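Long-range contacts in xyloglucan-specific endo-beta-1,4-glucanase (PDB 4W88), which hydrolyses internal beta-1,4-glucosidic bonds in the backbone of xyloglucan, as a TIM-barrel enzyme of glycoside hydrolase family 5: residues Ser3-Ile8 with Gly264-Ile269; Leu100-Glu105 with Ala125-Gln130; Lys141-Gly146 with Val192-Thr197; Leu169-Asn174 with Asp209-Ser214. The protein carries 1 engineered substitution. All blocks are in the same frame, centred on the assembly; numbering follows the deposited sequence.

Contact 1: residues Ser3-Ile8 with Gly264-Ile269; sequences SRVFDI and GIPVVI
F6 of helix 3-9 and P266, at the entry to strand 267-272, form the main part of this contact, a CH-pi interaction. P266 CG sits 3.8 Å from the centroid of the F6 ring and 16° off the ring normal, which puts it over the face. It is displaced toward the rim, and the F6 atom it comes nearest is CE2, 3.7 Å from P266 CG. The phenyl gets there because CG is anti to the carbonyl carbon of F6 (chi1 -74°), and the two side chains cross at about a right angle.

The second kind of contact is aliphatic. V5 CG1 lies 3.6 Å from P266 CG, so that one proline carbon is shared between a valine branch and the aromatic face supplied by the next residue of the helix.

The third is a carbonyl at the ring edge: G264 O lies 3.3 Å from F6 CE2, near the ring plane, where the ring hydrogens would probably suit an oxygen. G264, with its positive phi of 75°, is the C-prime residue of the Schellman motif that ends helix 246-261.

Around the contact, the backbone of P266 is hydrogen-bonded to V220 of strand 218-223. The helix therefore packs where barrel strands begin, at the end opposite the C-terminal strand ends that carry the active site in TIM barrels. With no hydrogen bond between the two segments, the chemistry implies an attachment that depends on shape and apolar cover rather than on directed polar bonds.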
loop_
_atom_site.group_PDB
_atom_site.type_symbol
_atom_site.label_atom_id
_atom_site.label_comp_id
_atom_site.label_asym_id
_atom_site.label_seq_id
_atom_site.Cartn_x
_atom_site.Cartn_y
_atom_site.Cartn_z
ATOM N N SER A 3 19.496 -3.689 8.648
ATOM C CA SER A 3 18.877 -3.488 9.938
ATOM C C SER A 3 18.332 -2.044 10.118
ATOM O O SER A 3 17.415 -1.844 10.891
ATOM C CB SER A 3 19.862 -3.875 11.024
ATOM O OG SER A 3 20.936 -3.031 10.931
ATOM N N ARG A 4 18.874 -1.044 9.419
ATOM C CA ARG A 4 18.244 0.285 9.429
ATOM C C ARG A 4 16.759 0.294 9.056
ATOM O O ARG A 4 15.935 0.946 9.700
ATOM C CB ARG A 4 18.969 1.212 8.469
ATOM C CG ARG A 4 18.454 2.605 8.530
ATOM C CD ARG A 4 19.498 3.622 8.080
ATOM N NE ARG A 4 18.848 4.929 7.958
ATOM C CZ ARG A 4 18.147 5.294 6.893
ATOM N NH1 ARG A 4 17.942 4.423 5.953
ATOM N NH2 ARG A 4 17.530 6.464 6.853
ATOM N N VAL A 5 16.415 -0.472 8.035
ATOM C CA VAL A 5 15.022 -0.552 7.585
ATOM C C VAL A 5 14.173 -1.236 8.680
ATOM O O VAL A 5 13.121 -0.751 9.051
ATOM C CB VAL A 5 14.848 -1.323 6.285
ATOM C CG1 VAL A 5 13.374 -1.420 5.927
ATOM C CG2 VAL A 5 15.636 -0.661 5.167
ATOM N N PHE A 6 14.675 -2.319 9.239
ATOM C CA PHE A 6 13.974 -3.003 10.353
ATOM C C PHE A 6 13.780 -2.059 11.540
ATOM O O PHE A 6 12.688 -2.001 12.121
ATOM C CB PHE A 6 14.709 -4.270 10.773
ATOM C CG PHE A 6 14.572 -5.424 9.809
ATOM C CD1 PHE A 6 13.381 -6.092 9.635
ATOM C CD2 PHE A 6 15.678 -5.891 9.097
ATOM C CE1 PHE A 6 13.284 -7.174 8.765
ATOM C CE2 PHE A 6 15.569 -6.952 8.205
ATOM C CZ PHE A 6 14.391 -7.633 8.063
ATOM N N ASP A 7 14.790 -1.255 11.858
ATOM C CA ASP A 7 14.627 -0.320 12.968
ATOM C C ASP A 7 13.586 0.707 12.735
ATOM O O ASP A 7 12.782 0.941 13.616
ATOM C CB ASP A 7 15.932 0.408 13.267
ATOM C CG ASP A 7 16.928 -0.501 13.853
ATOM O OD1 ASP A 7 16.652 -1.671 14.286
ATOM O OD2 ASP A 7 18.062 0.011 14.007
ATOM N N ILE A 8 13.567 1.281 11.530
ATOM C CA ILE A 8 12.521 2.248 11.196
ATOM C C ILE A 8 11.139 1.621 11.315
ATOM O O ILE A 8 10.283 2.161 12.013
ATOM C CB ILE A 8 12.740 2.855 9.800
ATOM C CG1 ILE A 8 13.959 3.776 9.850
ATOM C CG2 ILE A 8 11.549 3.630 9.343
ATOM C CD1 ILE A 8 14.520 4.154 8.497
ATOM N N GLY A 264 16.270 -12.319 5.860
ATOM C CA GLY A 264 16.608 -10.977 6.369
ATOM C C GLY A 264 16.170 -9.785 5.528
ATOM O O GLY A 264 16.740 -8.719 5.622
ATOM N N ILE A 265 15.155 -10.002 4.700
ATOM C CA ILE A 265 14.638 -8.967 3.810
ATOM C C ILE A 265 13.379 -8.352 4.476
ATOM O O ILE A 265 12.433 -9.098 4.836
ATOM C CB ILE A 265 14.255 -9.539 2.412
ATOM C CG1 ILE A 265 15.351 -10.360 1.692
ATOM C CG2 ILE A 265 13.763 -8.381 1.531
ATOM C CD1 ILE A 265 16.646 -9.647 1.604
ATOM N N PRO A 266 13.367 -7.012 4.691
ATOM C CA PRO A 266 12.205 -6.394 5.277
ATOM C C PRO A 266 10.945 -6.587 4.416
ATOM O O PRO A 266 10.993 -6.409 3.203
ATOM C CB PRO A 266 12.601 -4.895 5.353
ATOM C CG PRO A 266 14.057 -4.920 5.527
ATOM C CD PRO A 266 14.479 -6.054 4.615
ATOM N N VAL A 267 9.846 -6.945 5.090
ATOM C CA VAL A 267 8.549 -7.088 4.484
ATOM C C VAL A 267 7.529 -6.217 5.186
ATOM O O VAL A 267 7.516 -6.122 6.430
ATOM C CB VAL A 267 8.057 -8.557 4.536
ATOM C CG1 VAL A 267 6.671 -8.697 3.944
ATOM C CG2 VAL A 267 9.008 -9.354 3.729
ATOM N N VAL A 268 6.700 -5.570 4.374
ATOM C CA VAL A 268 5.617 -4.704 4.843
ATOM C C VAL A 268 4.319 -5.116 4.110
ATOM O O VAL A 268 4.279 -5.220 2.880
ATOM C CB VAL A 268 5.866 -3.168 4.584
ATOM C CG1 VAL A 268 4.737 -2.411 5.317
ATOM C CG2 VAL A 268 7.168 -2.721 5.110
ATOM N N ILE A 269 3.258 -5.398 4.864
ATOM C CA ILE A 269 1.926 -5.631 4.285
ATOM C C ILE A 269 1.212 -4.276 4.093
ATOM O O ILE A 269 0.635 -3.753 5.045
ATOM C CB ILE A 269 1.082 -6.616 5.099
ATOM C CG1 ILE A 269 1.864 -7.924 5.371
ATOM C CG2 ILE A 269 -0.211 -6.816 4.411
ATOM C CD1 ILE A 269 2.310 -8.692 4.147
#

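Contact 2: residues Leu100-Glu105 with Ala125-Gln130; sequences LDTHHE and AAIWKQ
T102 and W128 converge on a single acceptor, the carbonyl O of G146, which takes hydrogen bonds from T102 OG1 and from W128 NE1. The methyl of T102 packs against the same indole: T102 CG2 is 3.6 Å from W128 NE1, approaching obliquely. With OG1 set between the backbone N and the carbonyl carbon (chi1 74°), CG2 falls against the indole. At the other end of the indole, L100 O lies in the ring plane at the edge, 3.6 Å from W128 CH2.

These residues join strand 97-101 and the loop after it to helix 117-134, a beta-alpha unit of the TIM barrel. W128 fills the layer between strands and helices, its ring also meeting F144 and F177. Replacing it by a leucine would remove the indole N-H and its outer ring, which would probably leave G146 O without one of its two donors and open a gap beside L100 O.

H103 ND1 donates to D101 OD2 at 2.7 Å and 173°. The bond uses the syn lone pair and lies in the imidazole plane, which helps hold the ring's rotation; H103 NE2 is hydrogen-bonded to a Tris molecule, probably from the crystallisation liquor.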
loop_
_atom_site.group_PDB
_atom_site.type_symbol
_atom_site.label_atom_id
_atom_site.label_comp_id
_atom_site.label_asym_id
_atom_site.label_seq_id
_atom_site.Cartn_x
_atom_site.Cartn_y
_atom_site.Cartn_z
ATOM N N LEU A 100 4.033 6.969 0.746
ATOM C CA LEU A 100 3.511 7.565 -0.490
ATOM C C LEU A 100 3.695 6.558 -1.646
ATOM O O LEU A 100 4.816 6.103 -1.881
ATOM C CB LEU A 100 4.302 8.803 -0.867
ATOM C CG LEU A 100 3.889 9.532 -2.127
ATOM C CD1 LEU A 100 2.453 10.032 -2.082
ATOM C CD2 LEU A 100 4.917 10.650 -2.394
ATOM N N ASP A 101 2.608 6.191 -2.335
ATOM C CA ASP A 101 2.731 5.328 -3.485
ATOM C C ASP A 101 2.371 6.014 -4.806
ATOM O O ASP A 101 2.024 7.205 -4.819
ATOM C CB ASP A 101 1.945 4.022 -3.305
ATOM C CG ASP A 101 0.447 4.090 -3.633
ATOM O OD1 ASP A 101 -0.041 5.090 -4.128
ATOM O OD2 ASP A 101 -0.219 2.972 -3.426
ATOM N N THR A 102 2.495 5.261 -5.904
ATOM C CA THR A 102 1.636 5.483 -7.076
ATOM C C THR A 102 0.596 4.348 -7.018
ATOM O O THR A 102 0.893 3.237 -6.542
ATOM C CB THR A 102 2.400 5.476 -8.409
ATOM O OG1 THR A 102 2.810 4.134 -8.819
ATOM C CG2 THR A 102 3.563 6.414 -8.407
ATOM N N HIS A 103 -0.591 4.593 -7.553
ATOM C CA HIS A 103 -1.715 3.753 -7.256
ATOM C C HIS A 103 -2.386 3.194 -8.537
ATOM O O HIS A 103 -1.816 2.258 -9.115
ATOM C CB HIS A 103 -2.664 4.366 -6.223
ATOM C CG HIS A 103 -3.338 3.317 -5.388
ATOM N ND1 HIS A 103 -2.691 2.680 -4.340
ATOM C CD2 HIS A 103 -4.593 2.803 -5.423
ATOM C CE1 HIS A 103 -3.526 1.814 -3.789
ATOM N NE2 HIS A 103 -4.674 1.873 -4.428
ATOM N N HIS A 104 -3.521 3.738 -8.974
ATOM C CA HIS A 104 -4.283 3.135 -10.074
ATOM C C HIS A 104 -3.709 3.538 -11.452
ATOM O O HIS A 104 -4.465 3.740 -12.443
ATOM C CB HIS A 104 -5.762 3.508 -9.995
ATOM C CG HIS A 104 -6.476 2.835 -8.849
ATOM N ND1 HIS A 104 -6.407 1.455 -8.604
ATOM C CD2 HIS A 104 -7.260 3.362 -7.870
ATOM C CE1 HIS A 104 -7.143 1.191 -7.550
ATOM N NE2 HIS A 104 -7.661 2.325 -7.089
ATOM N N GLU A 105 -2.396 3.689 -11.499
ATOM C CA GLU A 105 -1.661 3.831 -12.757
ATOM C C GLU A 105 -1.962 2.677 -13.717
ATOM O O GLU A 105 -1.904 2.827 -14.929
ATOM C CB GLU A 105 -0.147 3.861 -12.511
ATOM C CG GLU A 105 0.298 4.786 -11.388
ATOM C CD GLU A 105 -0.194 6.251 -11.414
ATOM O OE1 GLU A 105 -0.471 6.786 -12.522
ATOM O OE2 GLU A 105 -0.362 6.845 -10.307
ATOM N N ALA A 125 10.045 6.101 -13.848
ATOM C CA ALA A 125 11.202 6.865 -13.394
ATOM C C ALA A 125 10.932 8.376 -13.482
ATOM O O ALA A 125 11.363 9.136 -12.595
ATOM C CB ALA A 125 12.436 6.487 -14.207
ATOM N N ALA A 126 10.313 8.832 -14.569
ATOM C CA ALA A 126 9.998 10.212 -14.684
ATOM C C ALA A 126 9.083 10.770 -13.589
ATOM O O ALA A 126 9.272 11.918 -13.106
ATOM C CB ALA A 126 9.447 10.528 -16.053
ATOM N N ILE A 127 8.098 9.945 -13.159
ATOM C CA ILE A 127 7.156 10.362 -12.142
ATOM C C ILE A 127 7.978 10.389 -10.824
ATOM O O ILE A 127 7.868 11.361 -10.059
ATOM C CB ILE A 127 5.999 9.378 -12.080
ATOM C CG1 ILE A 127 5.096 9.476 -13.356
ATOM C CG2 ILE A 127 5.137 9.600 -10.819
ATOM C CD1 ILE A 127 4.139 8.309 -13.498
ATOM N N TRP A 128 8.733 9.310 -10.550
ATOM C CA TRP A 128 9.429 9.200 -9.289
ATOM C C TRP A 128 10.546 10.205 -9.147
ATOM O O TRP A 128 10.830 10.640 -7.998
ATOM C CB TRP A 128 9.865 7.774 -9.005
ATOM C CG TRP A 128 8.765 6.996 -8.374
ATOM C CD1 TRP A 128 8.007 6.017 -8.946
ATOM C CD2 TRP A 128 8.219 7.234 -7.088
ATOM N NE1 TRP A 128 7.014 5.614 -8.041
ATOM C CE2 TRP A 128 7.149 6.341 -6.892
ATOM C CE3 TRP A 128 8.576 8.100 -6.038
ATOM C CZ2 TRP A 128 6.414 6.298 -5.687
ATOM C CZ3 TRP A 128 7.827 8.074 -4.878
ATOM C CH2 TRP A 128 6.746 7.208 -4.710
ATOM N N LYS A 129 11.214 10.588 -10.248
ATOM C CA LYS A 129 12.205 11.672 -10.123
ATOM C C LYS A 129 11.534 12.935 -9.560
ATOM O O LYS A 129 12.113 13.592 -8.683
ATOM C CB LYS A 129 12.884 11.954 -11.471
ATOM C CG LYS A 129 13.843 13.148 -11.561
ATOM C CD LYS A 129 14.541 13.175 -12.933
ATOM C CE LYS A 129 15.736 14.085 -13.004
ATOM N NZ LYS A 129 15.279 15.433 -13.078
ATOM N N GLN A 130 10.329 13.272 -10.084
ATOM C CA GLN A 130 9.631 14.446 -9.643
ATOM C C GLN A 130 9.178 14.340 -8.205
ATOM O O GLN A 130 9.299 15.332 -7.432
ATOM C CB GLN A 130 8.433 14.775 -10.512
ATOM C CG GLN A 130 8.782 15.091 -11.929
ATOM C CD GLN A 130 7.526 15.233 -12.764
ATOM O OE1 GLN A 130 6.754 16.196 -12.661
ATOM N NE2 GLN A 130 7.272 14.201 -13.556
#

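Contact 3: residues Lys141-Gly146 with Val192-Thr197; sequences KLMFEG and VLIICT
F144 and E145 pair in parallel register with L193 and I194, making strands 142-145 and 193-196 neighbours in the closed eight-stranded barrel of this TIM-barrel enzyme. Helix 164-182 lies between them in sequence, so the unit is a beta-alpha-beta crossover. The strand directions differ by 23°.

Three backbone bonds satisfy the facing donors and acceptors. F144 N gives to V192 O at 3.2 Å and 161°. F144 O accepts from I194 N at 2.7 Å, a bond bent to 145°. G146 N then gives to I194 O at 3.2 Å; the same oxygen also receives a CA-H...O contact from E145 CA at 3.3 Å. Where the pairing begins, a water stands in for a direct bond: it donates to L142 O at 2.8 Å and accepts from V192 N at 2.9 Å. R191 NH1 is a second donor to L142 O.

The E145 carboxylate is buried and finds its partners elsewhere: OE1 in a salt bridge with R59, OE2 in hydrogen bonds with H200 and T270. CG anti to the backbone N and an extended chain carry it there. Three partners on its two oxygens would hold the group against rotation, and the arginine would probably favour the ionised form.

M143 is a selenomethionine; it and V192 lie side by side, pointing the same way, with M143 CG 3.9 Å from V192 CB. E145 and I194 share one face of the sheet and reach A221 and I99. On the other face, turned toward helix 164-182, L193 CD2 rests 3.8 Å from F144 CD2, oblique to the phenyl ring.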
loop_
_atom_site.group_PDB
_atom_site.type_symbol
_atom_site.label_atom_id
_atom_site.label_comp_id
_atom_site.label_asym_id
_atom_site.label_seq_id
_atom_site.Cartn_x
_atom_site.Cartn_y
_atom_site.Cartn_z
ATOM N N LYS A 141 10.995 8.958 8.254
ATOM C CA LYS A 141 9.692 8.440 8.543
ATOM C C LYS A 141 8.817 8.382 7.243
ATOM O O LYS A 141 7.804 7.654 7.216
ATOM C CB LYS A 141 8.973 9.251 9.579
ATOM C CG LYS A 141 9.638 9.328 10.959
ATOM C CD LYS A 141 8.749 9.907 12.076
ATOM C CE LYS A 141 9.484 10.133 13.353
ATOM N NZ LYS A 141 8.391 10.404 14.336
ATOM N N LEU A 142 9.185 9.141 6.210
ATOM C CA LEU A 142 8.491 9.083 4.904
ATOM C C LEU A 142 9.214 8.018 4.031
ATOM O O LEU A 142 10.422 8.108 3.757
ATOM C CB LEU A 142 8.517 10.426 4.180
ATOM C CG LEU A 142 7.962 10.477 2.718
ATOM C CD1 LEU A 142 6.523 10.054 2.712
ATOM C CD2 LEU A 142 8.064 11.861 2.167
HETATM N N MSE A 143 8.409 7.048 3.544
HETATM C CA MSE A 143 8.846 5.957 2.699
HETATM C C MSE A 143 8.080 6.026 1.403
HETATM O O MSE A 143 6.948 6.602 1.352
HETATM C CB MSE A 143 8.511 4.677 3.443
HETATM C CG MSE A 143 9.132 4.640 4.828
HETATM SE SE MSE A 143 8.834 2.924 5.758
HETATM C CE MSE A 143 7.037 3.187 6.412
ATOM N N PHE A 144 8.702 5.549 0.323
ATOM C CA PHE A 144 8.093 5.543 -0.995
ATOM C C PHE A 144 7.846 4.091 -1.416
ATOM O O PHE A 144 8.732 3.235 -1.293
ATOM C CB PHE A 144 9.007 6.168 -2.062
ATOM C CG PHE A 144 9.385 7.618 -1.858
ATOM C CD1 PHE A 144 8.618 8.550 -1.124
ATOM C CD2 PHE A 144 10.512 8.105 -2.551
ATOM C CE1 PHE A 144 9.035 9.870 -0.992
ATOM C CE2 PHE A 144 10.869 9.421 -2.470
ATOM C CZ PHE A 144 10.128 10.308 -1.695
ATOM N N GLU A 145 6.652 3.861 -1.973
ATOM C CA GLU A 145 6.265 2.560 -2.525
ATOM C C GLU A 145 5.990 2.747 -4.012
ATOM O O GLU A 145 5.094 3.477 -4.443
ATOM C CB GLU A 145 5.041 2.016 -1.757
ATOM C CG GLU A 145 4.531 0.633 -2.249
ATOM C CD GLU A 145 3.363 0.112 -1.380
ATOM O OE1 GLU A 145 2.875 0.920 -0.545
ATOM O OE2 GLU A 145 2.922 -1.070 -1.574
ATOM N N GLY A 146 6.879 2.167 -4.834
ATOM C CA GLY A 146 6.971 2.569 -6.235
ATOM C C GLY A 146 5.704 2.367 -7.076
ATOM O O GLY A 146 5.343 3.245 -7.869
ATOM N N VAL A 192 13.722 4.689 2.932
ATOM C CA VAL A 192 13.210 3.365 2.663
ATOM C C VAL A 192 12.378 3.404 1.357
ATOM O O VAL A 192 11.360 4.118 1.279
ATOM C CB VAL A 192 12.376 2.799 3.827
ATOM C CG1 VAL A 192 11.819 1.367 3.535
ATOM C CG2 VAL A 192 13.184 2.812 5.113
ATOM N N LEU A 193 12.739 2.502 0.420
ATOM C CA LEU A 193 12.016 2.342 -0.799
ATOM C C LEU A 193 11.372 0.974 -0.844
ATOM O O LEU A 193 12.052 -0.011 -0.619
ATOM C CB LEU A 193 12.897 2.543 -2.018
ATOM C CG LEU A 193 13.678 3.840 -2.060
ATOM C CD1 LEU A 193 14.504 4.013 -3.317
ATOM C CD2 LEU A 193 12.802 5.084 -1.896
ATOM N N ILE A 194 10.089 0.922 -1.185
ATOM C CA ILE A 194 9.292 -0.262 -0.965
ATOM C C ILE A 194 8.888 -0.773 -2.357
ATOM O O ILE A 194 8.060 -0.172 -3.063
ATOM C CB ILE A 194 8.041 0.014 -0.093
ATOM C CG1 ILE A 194 8.416 0.636 1.254
ATOM C CG2 ILE A 194 7.250 -1.297 0.138
ATOM C CD1 ILE A 194 7.234 1.121 2.111
ATOM N N ILE A 195 9.524 -1.864 -2.740
ATOM C CA ILE A 195 9.307 -2.485 -4.015
ATOM C C ILE A 195 8.162 -3.498 -3.849
ATOM O O ILE A 195 7.650 -3.717 -2.735
ATOM C CB ILE A 195 10.602 -3.149 -4.549
ATOM C CG1 ILE A 195 11.063 -4.320 -3.689
ATOM C CG2 ILE A 195 11.680 -2.103 -4.811
ATOM C CD1 ILE A 195 12.113 -5.219 -4.343
ATOM N N CYS A 196 7.788 -4.191 -4.920
ATOM C CA CYS A 196 6.684 -5.129 -4.837
ATOM C C CYS A 196 6.835 -6.272 -5.815
ATOM O O CYS A 196 7.622 -6.211 -6.769
ATOM C CB CYS A 196 5.334 -4.409 -5.082
ATOM S SG CYS A 196 5.115 -3.718 -6.711
ATOM N N THR A 197 6.041 -7.324 -5.573
ATOM C CA THR A 197 5.831 -8.363 -6.527
ATOM C C THR A 197 4.738 -7.993 -7.547
ATOM O O THR A 197 3.978 -7.045 -7.366
ATOM C CB THR A 197 5.355 -9.623 -5.803
ATOM O OG1 THR A 197 4.231 -9.237 -5.023
ATOM C CG2 THR A 197 6.456 -10.271 -4.923
HETATM O O HOH W 1 12.280 6.289 4.828
#

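Contact 4: residues Leu169-Asn174 with Asp209-Ser214; sequences LINAMN and DLEIPS
N171, helical, and E211, in an extended loop segment, bring their CA atoms to within 5.9 Å. The N171 amide spans two peptide groups of that loop, directed there with CG anti to the carbonyl carbon (chi1 -63°). Its ND2 donates to D209 O at 3.0 Å and 170°, with the acceptor close to the amide plane. Its OD1 accepts from E211 N at 3.0 Å, the donor 54° above the carbonyl plane. E211 CB packs close, 3.5 Å from N171 CG.

A water donates to N171 OD1 at 2.9 Å and to E211 O at 2.7 Å, and accepts from N174 ND2 at 3.0 Å, tying two helix side chains to the loop. A leucine in place of N171 would probably leave D209 O and E211 N without these partners and the water without one of its acceptors.

Both acids reach back to the same helix, D209 OD2 in a salt bridge with R167 and E211 OE2 in one with K175. N174 ND2 also donates to C196 O, so helix 164-182 is joined to strand 193-196 and to the loop before strand 218-223. L169 and M173 pack instead on L120 of helix 117-134.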
loop_
_atom_site.group_PDB
_atom_site.type_symbol
_atom_site.label_atom_id
_atom_site.label_comp_id
_atom_site.label_asym_id
_atom_site.label_seq_id
_atom_site.Cartn_x
_atom_site.Cartn_y
_atom_site.Cartn_z
ATOM N N LEU A 169 9.706 -8.219 -15.965
ATOM C CA LEU A 169 9.407 -6.801 -16.161
ATOM C C LEU A 169 9.230 -6.103 -14.817
ATOM O O LEU A 169 9.715 -4.986 -14.635
ATOM C CB LEU A 169 8.160 -6.639 -17.033
ATOM C CG LEU A 169 7.571 -5.241 -17.158
ATOM C CD1 LEU A 169 8.575 -4.289 -17.841
ATOM C CD2 LEU A 169 6.286 -5.260 -17.944
ATOM N N ILE A 170 8.576 -6.755 -13.865
ATOM C CA ILE A 170 8.387 -6.148 -12.522
ATOM C C ILE A 170 9.752 -5.890 -11.902
ATOM O O ILE A 170 10.018 -4.817 -11.345
ATOM C CB ILE A 170 7.565 -7.015 -11.611
ATOM C CG1 ILE A 170 6.107 -7.035 -12.139
ATOM C CG2 ILE A 170 7.631 -6.451 -10.175
ATOM C CD1 ILE A 170 5.353 -5.726 -12.363
ATOM N N ASN A 171 10.643 -6.871 -12.032
ATOM C CA ASN A 171 11.997 -6.653 -11.497
ATOM C C ASN A 171 12.718 -5.425 -12.129
ATOM O O ASN A 171 13.373 -4.659 -11.398
ATOM C CB ASN A 171 12.926 -7.898 -11.578
ATOM C CG ASN A 171 12.424 -9.044 -10.752
ATOM O OD1 ASN A 171 11.825 -8.870 -9.692
ATOM N ND2 ASN A 171 12.608 -10.247 -11.271
ATOM N N ALA A 172 12.586 -5.271 -13.448
ATOM C CA ALA A 172 13.151 -4.125 -14.139
ATOM C C ALA A 172 12.521 -2.810 -13.663
ATOM O O ALA A 172 13.187 -1.838 -13.429
ATOM C CB ALA A 172 12.953 -4.274 -15.640
HETATM N N MSE A 173 11.225 -2.829 -13.436
HETATM C CA MSE A 173 10.476 -1.628 -13.018
HETATM C C MSE A 173 10.894 -1.249 -11.587
HETATM O O MSE A 173 11.059 -0.076 -11.287
HETATM C CB MSE A 173 8.930 -1.768 -13.164
HETATM C CG MSE A 173 8.610 -1.833 -14.660
HETATM SE SE MSE A 173 6.670 -1.952 -14.955
HETATM C CE MSE A 173 6.218 -0.047 -14.713
ATOM N N ASN A 174 11.000 -2.240 -10.694
ATOM C CA ASN A 174 11.452 -1.991 -9.292
ATOM C C ASN A 174 12.822 -1.267 -9.349
ATOM O O ASN A 174 13.074 -0.324 -8.594
ATOM C CB ASN A 174 11.551 -3.292 -8.472
ATOM C CG ASN A 174 10.204 -3.787 -7.983
ATOM O OD1 ASN A 174 9.246 -2.997 -7.795
ATOM N ND2 ASN A 174 10.109 -5.098 -7.779
ATOM N N ASP A 209 10.446 -15.600 -8.040
ATOM C CA ASP A 209 11.002 -14.818 -9.152
ATOM C C ASP A 209 11.392 -13.405 -8.790
ATOM O O ASP A 209 11.836 -12.679 -9.653
ATOM C CB ASP A 209 10.003 -14.745 -10.323
ATOM C CG ASP A 209 9.973 -16.024 -11.142
ATOM O OD1 ASP A 209 10.848 -16.897 -10.946
ATOM O OD2 ASP A 209 9.073 -16.186 -11.976
ATOM N N LEU A 210 11.134 -12.960 -7.580
ATOM C CA LEU A 210 11.388 -11.565 -7.210
ATOM C C LEU A 210 12.869 -11.341 -6.990
ATOM O O LEU A 210 13.485 -11.969 -6.151
ATOM C CB LEU A 210 10.671 -11.189 -5.919
ATOM C CG LEU A 210 10.823 -9.735 -5.448
ATOM C CD1 LEU A 210 10.049 -8.765 -6.340
ATOM C CD2 LEU A 210 10.340 -9.621 -4.032
ATOM N N GLU A 211 13.443 -10.417 -7.740
ATOM C CA GLU A 211 14.847 -10.022 -7.549
ATOM C C GLU A 211 14.969 -9.114 -6.364
ATOM O O GLU A 211 14.171 -8.168 -6.204
ATOM C CB GLU A 211 15.315 -9.260 -8.771
ATOM C CG GLU A 211 16.773 -8.989 -8.816
ATOM C CD GLU A 211 17.172 -8.306 -10.099
ATOM O OE1 GLU A 211 16.501 -8.500 -11.159
ATOM O OE2 GLU A 211 18.149 -7.540 -10.014
ATOM N N ILE A 212 15.938 -9.391 -5.504
ATOM C CA ILE A 212 16.113 -8.552 -4.334
ATOM C C ILE A 212 17.244 -7.566 -4.625
ATOM O O ILE A 212 18.394 -7.954 -4.800
ATOM C CB ILE A 212 16.497 -9.395 -3.110
ATOM C CG1 ILE A 212 15.484 -10.531 -2.885
ATOM C CG2 ILE A 212 16.713 -8.517 -1.885
ATOM C CD1 ILE A 212 14.071 -10.067 -2.695
ATOM N N PRO A 213 16.961 -6.268 -4.590
ATOM C CA PRO A 213 18.027 -5.306 -4.814
ATOM C C PRO A 213 19.166 -5.373 -3.812
ATOM O O PRO A 213 18.955 -5.647 -2.626
ATOM C CB PRO A 213 17.311 -3.977 -4.624
ATOM C CG PRO A 213 15.872 -4.274 -4.890
ATOM C CD PRO A 213 15.696 -5.587 -4.281
ATOM N N SER A 214 20.381 -5.106 -4.297
ATOM C CA SER A 214 21.504 -4.976 -3.377
ATOM C C SER A 214 21.388 -3.700 -2.498
ATOM O O SER A 214 22.050 -3.594 -1.427
ATOM C CB SER A 214 22.840 -5.093 -4.133
ATOM O OG SER A 214 22.856 -4.045 -5.087
HETATM O O HOH W 2 12.598 -6.742 -7.913
#

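From the N terminus, helix 3-9 opens contact 1, which closes only at 264-269 and encloses the other three. Contact 2 comes first within it, a short closure between a barrel strand and the helix after it, complete before contact 3 opens. Contacts 3 and 4 cross: 141-146, 169-174, 192-197 and 209-214 alternate along the chain, weaving two strands, the helix between them and the following loop together. Contacts 1, 2 and 3 all reach the same barrel sheet. Contact 1 meets contact 3 where I8 and V5 touch V192, and meets contact 4 where I265 touches I212; strand 97-101 of contact 2 lies beside strand 142-145 of contact 3 in the barrel.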